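PDB 5GKM: AT5g51070/K3K7_27, which is the N-terminal domain of the plant Clp chaperone ClpD, whose full-length form probably binds and hydrolyses ATP as a Clp-family ATPase. Local coordinates for residues I18-K26 against K89-I97; Y34-L42 against L127-V138. All coordinates share one frame; numbering follows the deposited sequence. Where two conformers were deposited one is given.

In the fold
Contact 1 uses helix 12-27 and contact 2 helix 35-45, which follow each other in the chain; in each, a later part of the chain, 89-97 or 127-138, returns to one of these two early helices. Contact 1 is partly buried near the surface: the loop before helix 97-112 lies on helix 12-27, held by a glutamine amide that reads backbone carbonyls and by a few apolar touches. Contact 2 is buried, closer to the chain's centre, and joins three helices through leucine packing and an aspartate-rich turn. Their centres are 14 Å apart, and they meet where Ser21 packs on His37 and Leu38.

Contact 1: residues I18-K26 against K89-I97; sequences IIFSQKEAK and KSTDMPFSI
Gln22 carries the polar part of this contact, reaching from helix 12-27 into the bend of residues 90-93. Its amide nitrogen NE2 gives a hydrogen bond to Met93 O at 2.9 Å, with that oxygen lying almost in the amide plane, and a weak one to Thr91 O at 3.1 Å. Two carbonyls of the loop thus converge on one NH2 group, which should fix the rotation of the amide. CG stands anti to the carbonyl carbon (chi1 -64°) and the chain runs on extended, long enough to carry the amide to the loop backbone.

Apolar touches add to this grip. Toward the C-terminal end of segment 18-26, Met93 lays its thioether along the helix; it is modelled in two conformers, so its position is less certain, but in the one described SD lies 3.5 Å from Ala25 CB and CE 3.8 Å from Lys26 CB. Toward the N-terminal end, Phe95 crosses Ile18 at about a right angle, with its CZ 3.5 Å from Ile18 CG2. The Gln22 amide plane is only 19° from that of the ring. Outside the segments, Phe103 meets Phe95 edge-to-face.

Altogether this is a loop-on-helix contact within the all-helical Clp N-terminal domain: a 3-10 turn, 90-92, and the loop that follows rest on helix 12-27, leading to Ser96 at the N-cap position of helix 97-112.

Contact 2: residues Y34-L42 against L127-V138; sequences YTQHLLLGL and LFTVDDGSAGRV
Two consecutive Asx turns, made by Asp131 and Asp132, shape the link between helices 120-130 and 134-142, and helix 35-45 docks against that corner of the Clp N-terminal domain through Thr35. Thr35 OG1 donates to Asp131 OD2 at 2.8 Å, arriving on the anti side and 25° out of the carboxylate plane. The syn lone pair of the same oxygen receives Ala135 N at 2.9 Å. Asp131 OD1 meanwhile takes Gly133 N from above the carboxylate plane, so three bonds hold this carboxylate. Asp132 OD1 accepts Ser134 N at 3.0 Å. A water accepts from Thr35 N and donates to Asp132 OD2, giving a second, indirect route between the turn and the start of helix 35-45. With these amides at the start of helix 134-142, both carboxylates are probably stabilised as anions.

Beyond the polar corner the helices interlock as knobs into holes. Leu127 fits among Thr35, Leu38, Leu39 and Leu42, its CD1 at 3.6 Å from Thr35 CB and its CD2 at 3.7 Å from Leu42 CD1. Leu39 in turn fits among Leu127, Phe128, Ala135 and Val138. CG anti to the backbone N (chi1 174°) aims its branch at the second segment, where CD2 meets Val138 CG1 tip to tip at 3.7 Å and CD1 lies at the edge of the Phe128 ring, 4.1 Å from CZ.

The axes of segments 35-42 and 134-138 approach to 8.6 Å at 58°. Around them, Trp70 of helix 59-71 touches Gln36 and Val138, Gln79 bonds the Gln36 amide, helix 97-112 covers Leu38 through Val102, and helix 146-158 packs on Phe128.

Contact 1: residues I18-K26 against K89-I97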
ATOM      1  N   ILE A  18       3.264  -5.845  -2.910  1.00 12.13           N
ATOM      2  CA  ILE A  18       2.847  -6.564  -1.707  1.00 11.90           C
ATOM      3  C   ILE A  18       4.023  -7.200  -0.927  1.00 11.84           C
ATOM      4  O   ILE A  18       4.139  -7.049   0.239  1.00 12.40           O
ATOM      5  CB  ILE A  18       1.771  -7.607  -2.037  1.00 12.12           C
ATOM      6  CG1 ILE A  18       0.533  -6.884  -2.501  1.00 12.31           C
ATOM      7  CG2 ILE A  18       1.464  -8.482  -0.846  1.00 13.64           C
ATOM      8  CD1 ILE A  18      -0.502  -7.791  -3.062  1.00 14.43           C
ATOM      9  N   ILE A  19       4.897  -7.845  -1.666  1.00 12.25           N
ATOM     10  CA  ILE A  19       6.110  -8.375  -1.058  1.00 13.06           C
ATOM     11  C   ILE A  19       6.953  -7.244  -0.447  1.00 12.13           C
ATOM     12  O   ILE A  19       7.513  -7.388   0.602  1.00 14.00           O
ATOM     13  CB  ILE A  19       6.912  -9.162  -2.105  1.00 15.10           C
ATOM     14  CG1 ILE A  19       6.169 -10.438  -2.440  1.00 15.11           C
ATOM     15  CG2 ILE A  19       8.301  -9.475  -1.621  1.00 17.66           C
ATOM     16  CD1 ILE A  19       6.615 -11.121  -3.698  1.00 17.17           C
ATOM     17  N   PHE A  20       7.058  -6.132  -1.148  1.00 11.95           N
ATOM     18  CA  PHE A  20       7.829  -5.019  -0.633  1.00 12.18           C
ATOM     19  C   PHE A  20       7.173  -4.515   0.619  1.00 12.84           C
ATOM     20  O   PHE A  20       7.813  -4.020   1.434  1.00 13.50           O
ATOM     21  CB  PHE A  20       8.040  -3.875  -1.629  1.00 11.80           C
ATOM     22  CG  PHE A  20       8.890  -4.224  -2.809  1.00 12.08           C
ATOM     23  CD1 PHE A  20       9.676  -5.331  -2.817  1.00 12.42           C
ATOM     24  CD2 PHE A  20       8.935  -3.400  -3.893  1.00 13.26           C
ATOM     25  CE1 PHE A  20      10.446  -5.642  -3.918  1.00 12.56           C
ATOM     26  CE2 PHE A  20       9.721  -3.677  -4.981  1.00 13.13           C
ATOM     27  CZ  PHE A  20      10.469  -4.813  -5.005  1.00 13.34           C
ATOM     28  N   SER A  21       5.846  -4.594   0.644  1.00 11.88           N
ATOM     29  CA  SER A  21       5.190  -4.091   1.955  0.80 11.55           C
ATOM     30  C   SER A  21       5.590  -4.850   3.310  1.00 12.39           C
ATOM     31  O   SER A  21       5.805  -4.298   4.294  1.00 12.01           O
ATOM     32  CB  SER A  21       3.659  -4.037   1.814  0.80 10.70           C
ATOM     33  OG  SER A  21       3.030  -5.324   1.869  0.80 10.70           O
ATOM     34  N   GLN A  22       5.809  -6.124   3.014  1.00 12.13           N
ATOM     35  CA  GLN A  22       6.327  -7.055   4.006  1.00 13.84           C
ATOM     36  C   GLN A  22       7.758  -6.707   4.395  1.00 13.76           C
ATOM     37  O   GLN A  22       8.052  -6.612   5.525  1.00 14.14           O
ATOM     38  CB  GLN A  22       6.233  -8.481   3.545  1.00 13.03           C
ATOM     39  CG  GLN A  22       4.807  -8.979   3.349  1.00 13.24           C
ATOM     40  CD  GLN A  22       4.753 -10.336   2.697  1.00 13.86           C
ATOM     41  OE1 GLN A  22       5.281 -10.551   1.668  1.00 16.52           O
ATOM     42  NE2 GLN A  22       4.131 -11.242   3.350  1.00 15.46           N
ATOM     43  N   LYS A  23       8.572  -6.449   3.396  1.00 12.36           N
ATOM     44  CA  LYS A  23       9.917  -6.010   3.680  1.00 14.69           C
ATOM     45  C   LYS A  23       9.967  -4.696   4.409  1.00 14.31           C
ATOM     46  O   LYS A  23      10.741  -4.530   5.282  1.00 15.48           O
ATOM     47  CB  LYS A  23      10.722  -5.840   2.425  1.00 16.88           C
ATOM     48  CG  LYS A  23      10.809  -7.067   1.599  1.00 18.38           C
ATOM     49  CD  LYS A  23      11.591  -8.179   2.252  1.00 21.61           C
ATOM     50  CE  LYS A  23      12.931  -7.759   2.847  1.00 23.76           C
ATOM     51  NZ  LYS A  23      13.826  -7.038   1.924  1.00 24.37           N
ATOM     52  N   GLU A  24       9.148  -3.746   3.997  1.00 13.23           N
ATOM     53  CA  GLU A  24       9.133  -2.459   4.639  1.00 12.75           C
ATOM     54  C   GLU A  24       8.701  -2.516   6.092  1.00 13.01           C
ATOM     55  O   GLU A  24       9.227  -1.843   6.910  1.00 14.71           O
ATOM     56  CB  GLU A  24       8.282  -1.453   3.885  1.00 13.55           C
ATOM     57  CG  GLU A  24       8.821  -1.139   2.506  1.00 14.37           C
ATOM     58  CD  GLU A  24      10.119  -0.351   2.495  1.00 16.91           C
ATOM     59  OE1 GLU A  24      10.297   0.546   3.254  1.00 16.83           O
ATOM     60  OE2 GLU A  24      10.947  -0.657   1.681  1.00 23.37           O
ATOM     61  N   ALA A  25       7.697  -3.334   6.341  1.00 13.53           N
ATOM     62  CA  ALA A  25       7.210  -3.518   7.682  1.00 13.75           C
ATOM     63  C   ALA A  25       8.287  -4.149   8.540  1.00 16.56           C
ATOM     64  O   ALA A  25       8.508  -3.728   9.626  1.00 14.76           O
ATOM     65  CB  ALA A  25       5.933  -4.363   7.700  1.00 14.62           C
ATOM     66  N   LYS A  26       8.950  -5.142   7.989  1.00 15.00           N
ATOM     67  CA  LYS A  26      10.002  -5.808   8.747  1.00 18.25           C
ATOM     68  C   LYS A  26      11.100  -4.839   9.090  1.00 17.75           C
ATOM     69  O   LYS A  26      11.590  -4.814  10.180  1.00 17.81           O
ATOM     70  CB  LYS A  26      10.592  -6.953   7.933  1.00 19.53           C
ATOM     71  CG  LYS A  26      11.540  -7.840   8.704  1.00 24.11           C
ATOM     72  CD  LYS A  26      10.841  -8.602   9.804  1.00 28.17           C
ATOM     73  CE  LYS A  26      11.802  -9.352  10.732  1.00 30.09           C
ATOM     74  NZ  LYS A  26      11.194  -9.700  12.034  1.00 30.00           N
ATOM     75  N   LYS A  89      10.182 -16.383   7.480  1.00 32.57           N
ATOM     76  CA  LYS A  89      10.844 -15.578   6.471  1.00 26.51           C
ATOM     77  C   LYS A  89      10.000 -14.353   6.206  1.00 28.08           C
ATOM     78  O   LYS A  89       8.889 -14.318   6.542  1.00 22.19           O
ATOM     79  CB  LYS A  89      11.076 -16.335   5.184  1.00 28.28           C
ATOM     80  CG  LYS A  89       9.868 -16.654   4.374  1.00 30.40           C
ATOM     81  CD  LYS A  89      10.198 -17.820   3.510  1.00 35.59           C
ATOM     82  CE  LYS A  89       9.101 -18.130   2.568  1.00 41.65           C
ATOM     83  NZ  LYS A  89       8.604 -19.501   2.754  1.00 49.42           N
ATOM     84  N   SER A  90      10.600 -13.364   5.632  1.00 23.83           N
ATOM     85  CA  SER A  90       9.953 -12.105   5.542  1.00 25.84           C
ATOM     86  C   SER A  90       8.638 -12.160   4.702  1.00 24.53           C
ATOM     87  O   SER A  90       7.687 -11.516   5.047  1.00 26.47           O
ATOM     88  CB  SER A  90      10.954 -10.970   5.235  1.00 23.41           C
ATOM     89  OG  SER A  90      11.949 -10.870   6.260  1.00 25.23           O
ATOM     90  N   THR A  91       8.564 -12.962   3.664  1.00 21.57           N
ATOM     91  CA  THR A  91       7.336 -13.079   2.907  1.00 21.84           C
ATOM     92  C   THR A  91       6.211 -13.928   3.547  1.00 22.70           C
ATOM     93  O   THR A  91       5.168 -14.089   2.989  1.00 22.66           O
ATOM     94  CB  THR A  91       7.571 -13.573   1.494  1.00 25.64           C
ATOM     95  OG1 THR A  91       8.208 -14.828   1.545  1.00 23.14           O
ATOM     96  CG2 THR A  91       8.415 -12.603   0.794  1.00 28.00           C
ATOM     97  N   ASP A  92       6.487 -14.494   4.704  1.00 19.60           N
ATOM     98  CA  ASP A  92       5.426 -15.047   5.523  1.00 20.98           C
ATOM     99  C   ASP A  92       4.798 -14.046   6.483  1.00 18.44           C
ATOM    100  O   ASP A  92       3.895 -14.381   7.199  1.00 18.92           O
ATOM    101  CB  ASP A  92       5.924 -16.274   6.271  1.00 22.66           C
ATOM    102  CG  ASP A  92       6.241 -17.411   5.345  1.00 24.76           C
ATOM    103  OD1 ASP A  92       5.829 -17.380   4.215  1.00 33.61           O
ATOM    104  OD2 ASP A  92       6.919 -18.287   5.719  1.00 32.58           O
ATOM    105  N   MET A  93       5.315 -12.841   6.503  1.00 16.60           N
ATOM    106  CA  MET A  93       4.582 -11.809   7.396  0.80 17.05           C
ATOM    107  C   MET A  93       3.023 -11.476   6.935  1.00 15.48           C
ATOM    108  O   MET A  93       2.712 -11.600   5.857  1.00 14.87           O
ATOM    109  CB  MET A  93       5.240 -10.462   7.236  0.80 16.35           C
ATOM    110  CG  MET A  93       4.771  -9.486   8.319  0.80 17.65           C
ATOM    111  SD  MET A  93       5.464  -7.842   8.103  0.80 18.72           S
ATOM    112  CE  MET A  93       7.121  -8.296   8.504  0.80 16.61           C
ATOM    113  N   PRO A  94       2.221 -11.704   7.983  1.00 14.47           N
ATOM    114  CA  PRO A  94       0.800 -11.583   7.786  1.00 15.24           C
ATOM    115  C   PRO A  94       0.393 -10.145   7.573  1.00 14.10           C
ATOM    116  O   PRO A  94       1.094  -9.257   7.870  1.00 13.81           O
ATOM    117  CB  PRO A  94       0.207 -12.096   9.099  1.00 15.16           C
ATOM    118  CG  PRO A  94       1.242 -11.785  10.108  1.00 16.91           C
ATOM    119  CD  PRO A  94       2.521 -12.033   9.395  1.00 16.00           C
ATOM    120  N   PHE A  95      -0.813 -10.021   7.041  1.00 13.96           N
ATOM    121  CA  PHE A  95      -1.421  -8.741   6.739  1.00 13.63           C
ATOM    122  C   PHE A  95      -2.511  -8.418   7.738  1.00 13.58           C
ATOM    123  O   PHE A  95      -3.227  -9.260   8.127  1.00 14.41           O
ATOM    124  CB  PHE A  95      -2.019  -8.764   5.339  1.00 13.74           C
ATOM    125  CG  PHE A  95      -1.004  -9.084   4.286  1.00 14.17           C
ATOM    126  CD1 PHE A  95      -0.145  -8.147   3.890  1.00 14.00           C
ATOM    127  CD2 PHE A  95      -0.910 -10.317   3.741  1.00 16.97           C
ATOM    128  CE1 PHE A  95       0.800  -8.417   2.988  1.00 15.48           C
ATOM    129  CE2 PHE A  95       0.032 -10.596   2.799  1.00 16.83           C
ATOM    130  CZ  PHE A  95       0.901  -9.643   2.438  1.00 15.64           C
ATOM    131  N   SER A  96      -2.612  -7.159   8.106  1.00 13.40           N
ATOM    132  CA  SER A  96      -3.617  -6.741   9.047  1.00 14.63           C
ATOM    133  C   SER A  96      -5.020  -6.778   8.452  1.00 13.88           C
ATOM    134  O   SER A  96      -5.174  -6.863   7.319  1.00 13.55           O
ATOM    135  CB  SER A  96      -3.328  -5.356   9.554  1.00 13.88           C
ATOM    136  OG  SER A  96      -3.601  -4.413   8.621  1.00 14.73           O
ATOM    137  N   ILE A  97      -6.030  -6.717   9.318  1.00 14.06           N
ATOM    138  CA  ILE A  97      -7.391  -6.705   8.851  1.00 15.18           C
ATOM    139  C   ILE A  97      -7.558  -5.514   7.945  1.00 14.69           C
ATOM    140  O   ILE A  97      -8.128  -5.632   6.942  1.00 15.18           O
ATOM    141  CB  ILE A  97      -8.334  -6.545  10.047  1.00 16.31           C
ATOM    142  CG1 ILE A  97      -8.354  -7.850  10.800  1.00 19.46           C
ATOM    143  CG2 ILE A  97      -9.746  -6.184   9.634  1.00 18.25           C
ATOM    144  CD1 ILE A  97      -8.839  -7.698  12.231  1.00 22.21           C
TER

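Contact 2: residues Y34-L42 against L127-V138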
ATOM      1  N   TYR A  34       0.555  -3.343   8.097  1.00 12.17           N
ATOM      2  CA  TYR A  34      -0.566  -2.459   8.192  1.00 12.95           C
ATOM      3  C   TYR A  34      -0.561  -1.521   6.966  1.00 12.42           C
ATOM      4  O   TYR A  34       0.277  -1.620   6.153  1.00 13.33           O
ATOM      5  CB  TYR A  34      -0.587  -1.702   9.507  1.00 14.28           C
ATOM      6  CG  TYR A  34      -1.006  -2.502  10.716  1.00 15.83           C
ATOM      7  CD1 TYR A  34      -0.124  -3.289  11.385  1.00 18.17           C
ATOM      8  CD2 TYR A  34      -2.284  -2.426  11.172  1.00 16.93           C
ATOM      9  CE1 TYR A  34      -0.521  -4.001  12.494  1.00 18.90           C
ATOM     10  CE2 TYR A  34      -2.707  -3.136  12.279  1.00 18.32           C
ATOM     11  CZ  TYR A  34      -1.820  -3.939  12.922  1.00 19.51           C
ATOM     12  OH  TYR A  34      -2.233  -4.605  14.042  1.00 21.28           O
ATOM     13  N   THR A  35      -1.558  -0.670   6.852  1.00 12.77           N
ATOM     14  CA  THR A  35      -1.761   0.016   5.600  1.00 13.03           C
ATOM     15  C   THR A  35      -0.689   1.024   5.256  1.00 13.29           C
ATOM     16  O   THR A  35      -0.468   1.280   4.137  1.00 12.25           O
ATOM     17  CB  THR A  35      -3.175   0.588   5.428  1.00 12.63           C
ATOM     18  OG1 THR A  35      -3.510   1.403   6.528  1.00 13.55           O
ATOM     19  CG2 THR A  35      -4.113  -0.528   5.315  1.00 14.06           C
ATOM     20  N   GLN A  36      -0.084   1.616   6.267  1.00 13.45           N
ATOM     21  CA  GLN A  36       1.040   2.498   5.992  1.00 13.33           C
ATOM     22  C   GLN A  36       2.239   1.736   5.371  1.00 12.76           C
ATOM     23  O   GLN A  36       2.996   2.271   4.657  1.00 13.35           O
ATOM     24  CB  GLN A  36       1.463   3.322   7.219  1.00 15.11           C
ATOM     25  CG  GLN A  36       2.131   2.532   8.329  1.00 16.58           C
ATOM     26  CD  GLN A  36       1.163   1.928   9.314  1.00 16.05           C
ATOM     27  OE1 GLN A  36       0.012   1.752   9.043  1.00 15.18           O
ATOM     28  NE2 GLN A  36       1.671   1.635  10.481  1.00 15.98           N
ATOM     29  N   HIS A  37       2.386   0.486   5.751  1.00 13.01           N
ATOM     30  CA  HIS A  37       3.389  -0.350   5.161  1.00 13.31           C
ATOM     31  C   HIS A  37       3.109  -0.709   3.727  1.00 11.98           C
ATOM     32  O   HIS A  37       3.975  -0.810   2.928  1.00 12.07           O
ATOM     33  CB  HIS A  37       3.675  -1.574   6.014  1.00 14.40           C
ATOM     34  CG  HIS A  37       3.825  -1.252   7.463  1.00 14.24           C
ATOM     35  ND1 HIS A  37       3.072  -1.813   8.423  1.00 15.89           N
ATOM     36  CD2 HIS A  37       4.674  -0.369   8.097  1.00 15.87           C
ATOM     37  CE1 HIS A  37       3.422  -1.307   9.599  1.00 15.76           C
ATOM     38  NE2 HIS A  37       4.413  -0.431   9.399  1.00 15.93           N
ATOM     39  N   LEU A  38       1.843  -0.949   3.461  1.00 11.94           N
ATOM     40  CA  LEU A  38       1.418  -1.173   2.095  1.00 11.77           C
ATOM     41  C   LEU A  38       1.713   0.076   1.233  1.00 10.85           C
ATOM     42  O   LEU A  38       2.109  -0.031   0.133  1.00 11.21           O
ATOM     43  CB  LEU A  38      -0.069  -1.506   2.066  1.00 12.17           C
ATOM     44  CG  LEU A  38      -0.606  -1.770   0.672  1.00 11.79           C
ATOM     45  CD1 LEU A  38       0.123  -2.906  -0.048  1.00 14.20           C
ATOM     46  CD2 LEU A  38      -2.093  -2.031   0.736  1.00 12.65           C
ATOM     47  N   LEU A  39       1.515   1.224   1.828  1.00 11.58           N
ATOM     48  CA  LEU A  39       1.817   2.442   1.112  1.00 11.57           C
ATOM     49  C   LEU A  39       3.291   2.478   0.762  1.00 10.87           C
ATOM     50  O   LEU A  39       3.631   2.797  -0.314  1.00 11.48           O
ATOM     51  CB  LEU A  39       1.426   3.673   1.938  1.00 11.44           C
ATOM     52  CG  LEU A  39       1.816   5.016   1.349  1.00 12.76           C
ATOM     53  CD1 LEU A  39       1.151   5.278   0.010  1.00 12.10           C
ATOM     54  CD2 LEU A  39       1.457   6.100   2.339  1.00 13.35           C
ATOM     55  N   LEU A  40       4.121   2.081   1.706  1.00 11.35           N
ATOM     56  CA  LEU A  40       5.537   2.021   1.432  1.00 12.45           C
ATOM     57  C   LEU A  40       5.886   1.042   0.302  1.00 11.86           C
ATOM     58  O   LEU A  40       6.652   1.339  -0.518  1.00 11.08           O
ATOM     59  CB  LEU A  40       6.350   1.695   2.679  1.00 12.97           C
ATOM     60  CG  LEU A  40       6.320   2.706   3.815  1.00 13.62           C
ATOM     61  CD1 LEU A  40       7.161   2.250   5.002  1.00 15.02           C
ATOM     62  CD2 LEU A  40       6.824   4.060   3.362  1.00 14.75           C
ATOM     63  N   GLY A  41       5.250  -0.114   0.299  1.00 10.97           N
ATOM     64  CA  GLY A  41       5.489  -1.058  -0.749  1.00 10.77           C
ATOM     65  C   GLY A  41       5.116  -0.566  -2.134  1.00 10.75           C
ATOM     66  O   GLY A  41       5.772  -0.816  -3.069  1.00 11.02           O
ATOM     67  N   LEU A  42       3.996   0.129  -2.199  1.00 11.16           N
ATOM     68  CA  LEU A  42       3.579   0.719  -3.453  1.00 11.89           C
ATOM     69  C   LEU A  42       4.512   1.787  -3.941  1.00 11.56           C
ATOM     70  O   LEU A  42       4.782   1.860  -5.077  1.00 13.07           O
ATOM     71  CB  LEU A  42       2.171   1.317  -3.340  1.00 12.03           C
ATOM     72  CG  LEU A  42       1.027   0.309  -3.147  1.00 12.07           C
ATOM     73  CD1 LEU A  42      -0.209   1.039  -2.664  1.00 14.40           C
ATOM     74  CD2 LEU A  42       0.702  -0.512  -4.369  1.00 13.12           C
ATOM     75  N   LEU A 127      -6.490   1.673  -1.087  1.00 11.28           N
ATOM     76  CA  LEU A 127      -5.801   2.153   0.048  1.00 12.66           C
ATOM     77  C   LEU A 127      -6.316   3.510   0.438  1.00 14.65           C
ATOM     78  O   LEU A 127      -6.418   3.832   1.588  1.00 14.75           O
ATOM     79  CB  LEU A 127      -4.312   2.192  -0.252  1.00 12.36           C
ATOM     80  CG  LEU A 127      -3.320   2.704   0.775  1.00 14.10           C
ATOM     81  CD1 LEU A 127      -3.439   1.851   2.019  1.00 13.68           C
ATOM     82  CD2 LEU A 127      -1.895   2.658   0.255  1.00 14.25           C
ATOM     83  N   PHE A 128      -6.635   4.292  -0.566  1.00 13.18           N
ATOM     84  CA  PHE A 128      -6.988   5.671  -0.353  1.00 14.44           C
ATOM     85  C   PHE A 128      -8.487   5.864  -0.183  1.00 15.67           C
ATOM     86  O   PHE A 128      -8.919   6.969  -0.173  1.00 18.91           O
ATOM     87  CB  PHE A 128      -6.486   6.554  -1.509  1.00 14.83           C
ATOM     88  CG  PHE A 128      -4.991   6.519  -1.694  1.00 14.66           C
ATOM     89  CD1 PHE A 128      -4.186   6.306  -0.615  1.00 15.03           C
ATOM     90  CD2 PHE A 128      -4.393   6.703  -2.933  1.00 15.68           C
ATOM     91  CE1 PHE A 128      -2.838   6.247  -0.746  1.00 16.82           C
ATOM     92  CE2 PHE A 128      -3.017   6.642  -3.077  1.00 16.03           C
ATOM     93  CZ  PHE A 128      -2.262   6.392  -1.981  1.00 16.74           C
ATOM     94  N   THR A 129      -9.242   4.777  -0.180  1.00 14.03           N
ATOM     95  CA  THR A 129     -10.671   4.843   0.064  1.00 14.41           C
ATOM     96  C   THR A 129     -11.209   4.013   1.202  1.00 16.25           C
ATOM     97  O   THR A 129     -12.230   4.336   1.707  1.00 18.25           O
ATOM     98  CB  THR A 129     -11.490   4.541  -1.177  1.00 14.72           C
ATOM     99  OG1 THR A 129     -11.165   3.263  -1.672  1.00 14.92           O
ATOM    100  CG2 THR A 129     -11.251   5.556  -2.270  1.00 14.73           C
ATOM    101  N   VAL A 130     -10.566   2.926   1.556  1.00 15.33           N
ATOM    102  CA  VAL A 130     -11.104   2.042   2.583  1.00 16.51           C
ATOM    103  C   VAL A 130     -10.224   1.711   3.784  1.00 18.51           C
ATOM    104  O   VAL A 130     -10.543   0.807   4.519  1.00 20.16           O
ATOM    105  CB  VAL A 130     -11.633   0.716   1.994  1.00 17.91           C
ATOM    106  CG1 VAL A 130     -12.623   0.996   0.901  1.00 19.83           C
ATOM    107  CG2 VAL A 130     -10.508  -0.172   1.531  1.00 16.90           C
ATOM    108  N   ASP A 131      -9.126   2.430   3.958  1.00 17.92           N
ATOM    109  CA  ASP A 131      -8.230   2.117   5.061  1.00 20.04           C
ATOM    110  C   ASP A 131      -8.596   2.784   6.405  1.00 20.75           C
ATOM    111  O   ASP A 131      -9.617   3.367   6.499  1.00 22.61           O
ATOM    112  CB  ASP A 131      -6.732   2.251   4.707  1.00 22.06           C
ATOM    113  CG  ASP A 131      -6.105   3.551   5.197  1.00 19.40           C
ATOM    114  OD1 ASP A 131      -6.854   4.497   5.246  1.00 22.17           O
ATOM    115  OD2 ASP A 131      -4.912   3.615   5.463  1.00 15.94           O
ATOM    116  N   ASP A 132      -7.734   2.623   7.395  1.00 21.05           N
ATOM    117  CA  ASP A 132      -8.000   3.036   8.801  1.00 22.56           C
ATOM    118  C   ASP A 132      -7.565   4.448   9.114  1.00 23.53           C
ATOM    119  O   ASP A 132      -7.639   4.877  10.233  1.00 21.88           O
ATOM    120  CB  ASP A 132      -7.425   2.067   9.847  1.00 24.00           C
ATOM    121  CG  ASP A 132      -5.922   1.995   9.835  1.00 24.68           C
ATOM    122  OD1 ASP A 132      -5.339   2.665   9.024  1.00 21.82           O
ATOM    123  OD2 ASP A 132      -5.352   1.256  10.651  1.00 24.66           O
ATOM    124  N   GLY A 133      -7.183   5.172   8.088  1.00 18.94           N
ATOM    125  CA  GLY A 133      -6.651   6.489   8.191  1.00 20.48           C
ATOM    126  C   GLY A 133      -5.142   6.563   8.201  1.00 18.66           C
ATOM    127  O   GLY A 133      -4.589   7.601   8.127  1.00 21.10           O
ATOM    128  N   SER A 134      -4.504   5.414   8.248  1.00 17.15           N
ATOM    129  CA  SER A 134      -3.056   5.379   8.281  1.00 18.57           C
ATOM    130  C   SER A 134      -2.400   5.964   7.058  1.00 18.21           C
ATOM    131  O   SER A 134      -1.517   6.719   7.195  1.00 18.76           O
ATOM    132  CB  SER A 134      -2.554   3.960   8.534  1.00 18.09           C
ATOM    133  OG  SER A 134      -3.113   3.473   9.711  1.00 20.73           O
ATOM    134  N   ALA A 135      -2.883   5.641   5.888  1.00 18.17           N
ATOM    135  CA  ALA A 135      -2.248   6.196   4.689  1.00 17.97           C
ATOM    136  C   ALA A 135      -2.310   7.705   4.624  1.00 19.24           C
ATOM    137  O   ALA A 135      -1.379   8.337   4.262  1.00 18.47           O
ATOM    138  CB  ALA A 135      -2.854   5.593   3.423  1.00 18.51           C
ATOM    139  N   GLY A 136      -3.448   8.224   5.006  1.00 17.78           N
ATOM    140  CA  GLY A 136      -3.643   9.633   5.056  1.00 18.58           C
ATOM    141  C   GLY A 136      -2.694  10.330   5.975  1.00 18.18           C
ATOM    142  O   GLY A 136      -2.293  11.398   5.656  1.00 20.32           O
ATOM    143  N   ARG A 137      -2.371   9.730   7.093  1.00 17.61           N
ATOM    144  CA  ARG A 137      -1.455  10.394   7.988  1.00 19.42           C
ATOM    145  C   ARG A 137      -0.092  10.587   7.366  1.00 18.50           C
ATOM    146  O   ARG A 137       0.518  11.584   7.544  1.00 18.92           O
ATOM    147  CB  ARG A 137      -1.320   9.619   9.272  1.00 20.53           C
ATOM    148  CG  ARG A 137      -2.616   9.460  10.029  1.00 25.33           C
ATOM    149  CD  ARG A 137      -2.461   8.535  11.205  1.00 26.98           C
ATOM    150  NE  ARG A 137      -1.772   9.173  12.288  1.00 29.90           N
ATOM    151  CZ  ARG A 137      -1.438   8.558  13.413  1.00 33.14           C
ATOM    152  NH1 ARG A 137      -1.745   7.292  13.588  1.00 35.85           N
ATOM    153  NH2 ARG A 137      -0.810   9.198  14.378  1.00 32.43           N
ATOM    154  N   VAL A 138       0.390   9.574   6.677  1.00 16.67           N
ATOM    155  CA  VAL A 138       1.634   9.682   5.989  1.00 16.47           C
ATOM    156  C   VAL A 138       1.604  10.725   4.868  1.00 16.99           C
ATOM    157  O   VAL A 138       2.478  11.495   4.740  1.00 17.21           O
ATOM    158  CB  VAL A 138       2.011   8.333   5.363  1.00 17.64           C
ATOM    159  CG1 VAL A 138       3.314   8.403   4.611  1.00 16.94           C
ATOM    160  CG2 VAL A 138       2.057   7.264   6.407  1.00 18.17           C
TER
HETATM  161  O   HOH W   1      -3.805  -0.153   8.790  1.00 15.58           O